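Local coordinates for sorbitol dehydrogenase (Gluconobacter oxydans, PDB 5ITG), which probably oxidises D-sorbitol to L-sorbose with a nicotinamide cofactor, as a member of the mannitol dehydrogenase family, at residues A[294-299]-A[339-344]. Residues are numbered along the deposited sequence; the frame is centred on the assembly and turned at random.
Sequences KIRMLN and IPTLKA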
loop_
_atom_site.group_PDB
_atom_site.type_symbol
_atom_site.label_atom_id
_atom_site.label_comp_id
_atom_site.label_asym_id
_atom_site.label_seq_id
_atom_site.Cartn_x
_atom_site.Cartn_y
_atom_site.Cartn_z
ATOM N N LYS A 294 4.392 8.006 -7.430
ATOM C CA LYS A 294 3.123 7.450 -6.964
ATOM C C LYS A 294 2.310 8.503 -6.218
ATOM O O LYS A 294 1.105 8.670 -6.454
ATOM C CB LYS A 294 3.383 6.254 -6.059
ATOM C CG LYS A 294 2.131 5.476 -5.694
ATOM C CD LYS A 294 2.480 4.333 -4.764
ATOM C CE LYS A 294 1.248 3.753 -4.120
ATOM N NZ LYS A 294 1.613 2.857 -2.985
ATOM N N ILE A 295 2.973 9.223 -5.320
ATOM C CA ILE A 295 2.306 10.263 -4.543
ATOM C C ILE A 295 1.762 11.411 -5.404
ATOM O O ILE A 295 0.590 11.794 -5.292
ATOM C CB ILE A 295 3.276 10.862 -3.491
ATOM C CG1 ILE A 295 3.544 9.833 -2.389
ATOM C CG2 ILE A 295 2.698 12.146 -2.893
ATOM C CD1 ILE A 295 4.658 10.250 -1.453
ATOM N N ARG A 296 2.609 11.940 -6.284
ATOM C CA ARG A 296 2.221 13.093 -7.082
ATOM C C ARG A 296 1.426 12.857 -8.359
ATOM O O ARG A 296 0.894 13.816 -8.938
ATOM C CB ARG A 296 3.464 13.939 -7.380
ATOM C CG ARG A 296 4.152 14.461 -6.102
ATOM C CD ARG A 296 5.363 15.319 -6.438
ATOM N NE ARG A 296 4.975 16.419 -7.306
ATOM C CZ ARG A 296 5.800 17.053 -8.140
ATOM N NH1 ARG A 296 7.085 16.700 -8.224
ATOM N NH2 ARG A 296 5.335 18.032 -8.904
HETATM N N MSE A 297 1.350 11.607 -8.803
HETATM C CA MSE A 297 0.567 11.275 -9.993
HETATM C C MSE A 297 -0.633 10.378 -9.658
HETATM O O MSE A 297 -1.758 10.727 -9.989
HETATM C CB MSE A 297 1.449 10.611 -11.053
HETATM C CG MSE A 297 2.428 11.583 -11.714
HETATM SE SE MSE A 297 3.338 10.780 -13.202
HETATM C CE MSE A 297 1.842 10.762 -14.444
ATOM N N LEU A 298 -0.408 9.244 -8.990
ATOM C CA LEU A 298 -1.519 8.349 -8.659
ATOM C C LEU A 298 -2.412 8.909 -7.550
ATOM O O LEU A 298 -3.619 9.083 -7.745
ATOM C CB LEU A 298 -1.013 6.959 -8.244
ATOM C CG LEU A 298 -2.118 5.951 -7.875
ATOM C CD1 LEU A 298 -2.838 5.506 -9.123
ATOM C CD2 LEU A 298 -1.524 4.746 -7.165
ATOM N N ASN A 299 -1.818 9.196 -6.392
ATOM C CA ASN A 299 -2.574 9.725 -5.257
ATOM C C ASN A 299 -3.138 11.116 -5.551
ATOM O O ASN A 299 -4.312 11.394 -5.280
ATOM C CB ASN A 299 -1.685 9.761 -4.000
ATOM C CG ASN A 299 -1.117 8.393 -3.644
ATOM O OD1 ASN A 299 -1.745 7.357 -3.889
ATOM N ND2 ASN A 299 0.064 8.384 -3.047
ATOM N N ILE A 339 3.815 16.201 -14.497
ATOM C CA ILE A 339 4.916 15.644 -15.276
ATOM C C ILE A 339 6.079 16.614 -15.536
ATOM O O ILE A 339 7.251 16.230 -15.420
ATOM C CB ILE A 339 4.400 15.049 -16.626
ATOM C CG1 ILE A 339 3.656 13.734 -16.350
ATOM C CG2 ILE A 339 5.568 14.772 -17.575
ATOM C CD1 ILE A 339 3.041 13.085 -17.588
ATOM N N PRO A 340 5.781 17.880 -15.870
ATOM C CA PRO A 340 6.885 18.821 -16.125
ATOM C C PRO A 340 7.683 19.194 -14.872
ATOM O O PRO A 340 8.785 19.726 -14.972
ATOM C CB PRO A 340 6.178 20.033 -16.741
ATOM C CG PRO A 340 4.925 19.419 -17.359
ATOM C CD PRO A 340 4.495 18.456 -16.292
ATOM N N THR A 341 7.135 18.908 -13.694
ATOM C CA THR A 341 7.832 19.241 -12.451
ATOM C C THR A 341 8.086 18.006 -11.583
ATOM O O THR A 341 8.248 18.112 -10.369
ATOM C CB THR A 341 7.035 20.289 -11.635
ATOM O OG1 THR A 341 5.823 19.704 -11.140
ATOM C CG2 THR A 341 6.675 21.480 -12.520
ATOM N N LEU A 342 8.144 16.841 -12.227
ATOM C CA LEU A 342 8.362 15.572 -11.538
ATOM C C LEU A 342 9.584 14.836 -12.084
ATOM O O LEU A 342 9.679 14.600 -13.286
ATOM C CB LEU A 342 7.129 14.676 -11.696
ATOM C CG LEU A 342 7.210 13.276 -11.082
ATOM C CD1 LEU A 342 7.450 13.394 -9.576
ATOM C CD2 LEU A 342 5.914 12.508 -11.358
ATOM N N LYS A 343 10.515 14.467 -11.204
ATOM C CA LYS A 343 11.708 13.758 -11.646
ATOM C C LYS A 343 11.323 12.339 -12.061
ATOM O O LYS A 343 10.605 11.637 -11.351
ATOM C CB LYS A 343 12.751 13.734 -10.525
ATOM C CG LYS A 343 14.028 13.001 -10.869
ATOM C CD LYS A 343 15.046 13.144 -9.737
ATOM C CE LYS A 343 16.283 12.285 -9.976
ATOM N NZ LYS A 343 16.985 12.642 -11.238
ATOM N N ALA A 344 11.808 11.910 -13.214
ATOM C CA ALA A 344 11.473 10.586 -13.704
ATOM C C ALA A 344 12.510 9.513 -13.414
ATOM O O ALA A 344 13.692 9.670 -13.725
ATOM C CB ALA A 344 11.209 10.646 -15.199
#
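R296 reaches from helix 288-312 to T341 and meets it end-on, one terminal nitrogen to each of two oxygens, a clear case of a buried arginine tying a loop to a helix. NH1 of R296 donates to the backbone O of T341 at 2.8 Å in a nearly straight bond (159°), and that oxygen lies at the guanidinium edge, close to its plane. Seen from the carbonyl, NH1 comes from out of its plane, tilted by 34°. NH2 of R296 donates to OG1 of T341, also at 2.8 Å but more bent, and adds a weak second bond to the same carbonyl. The first torsion of T341 turns the hydroxyl back over its own backbone; as acceptor for NH2, OG1 has its own hydrogen for the carbonyls of D337 and V338 at the end of helix 324-338. T388 OG1, on helix 377-394, is a further partner of NH2, so bonds to two different parts of the chain restrain rotation of the guanidinium. These helices belong to the mostly helical C-terminal domain of the mannitol dehydrogenase family; here the chain turns from helix 324-338 into the loop leading to helix 350-361, and the contact joins that exit to helix 288-312, where N299 N bonds K294 O in a pi turn. Beside the polar grip, L342 runs past R296 in the opposite direction, its CD1 lying 3.6 Å from NH1, oblique to the guanidinium. The other branch of L342 serves selenomethionine M297: CD2 touches both CG and SE, each at 3.6 Å, with the two side chains crossing at a slant. A bend at the last torsion of M297 (chi3 73°) turns CE away from the leucine and toward I339, whose CG1 it meets at 4.0 Å.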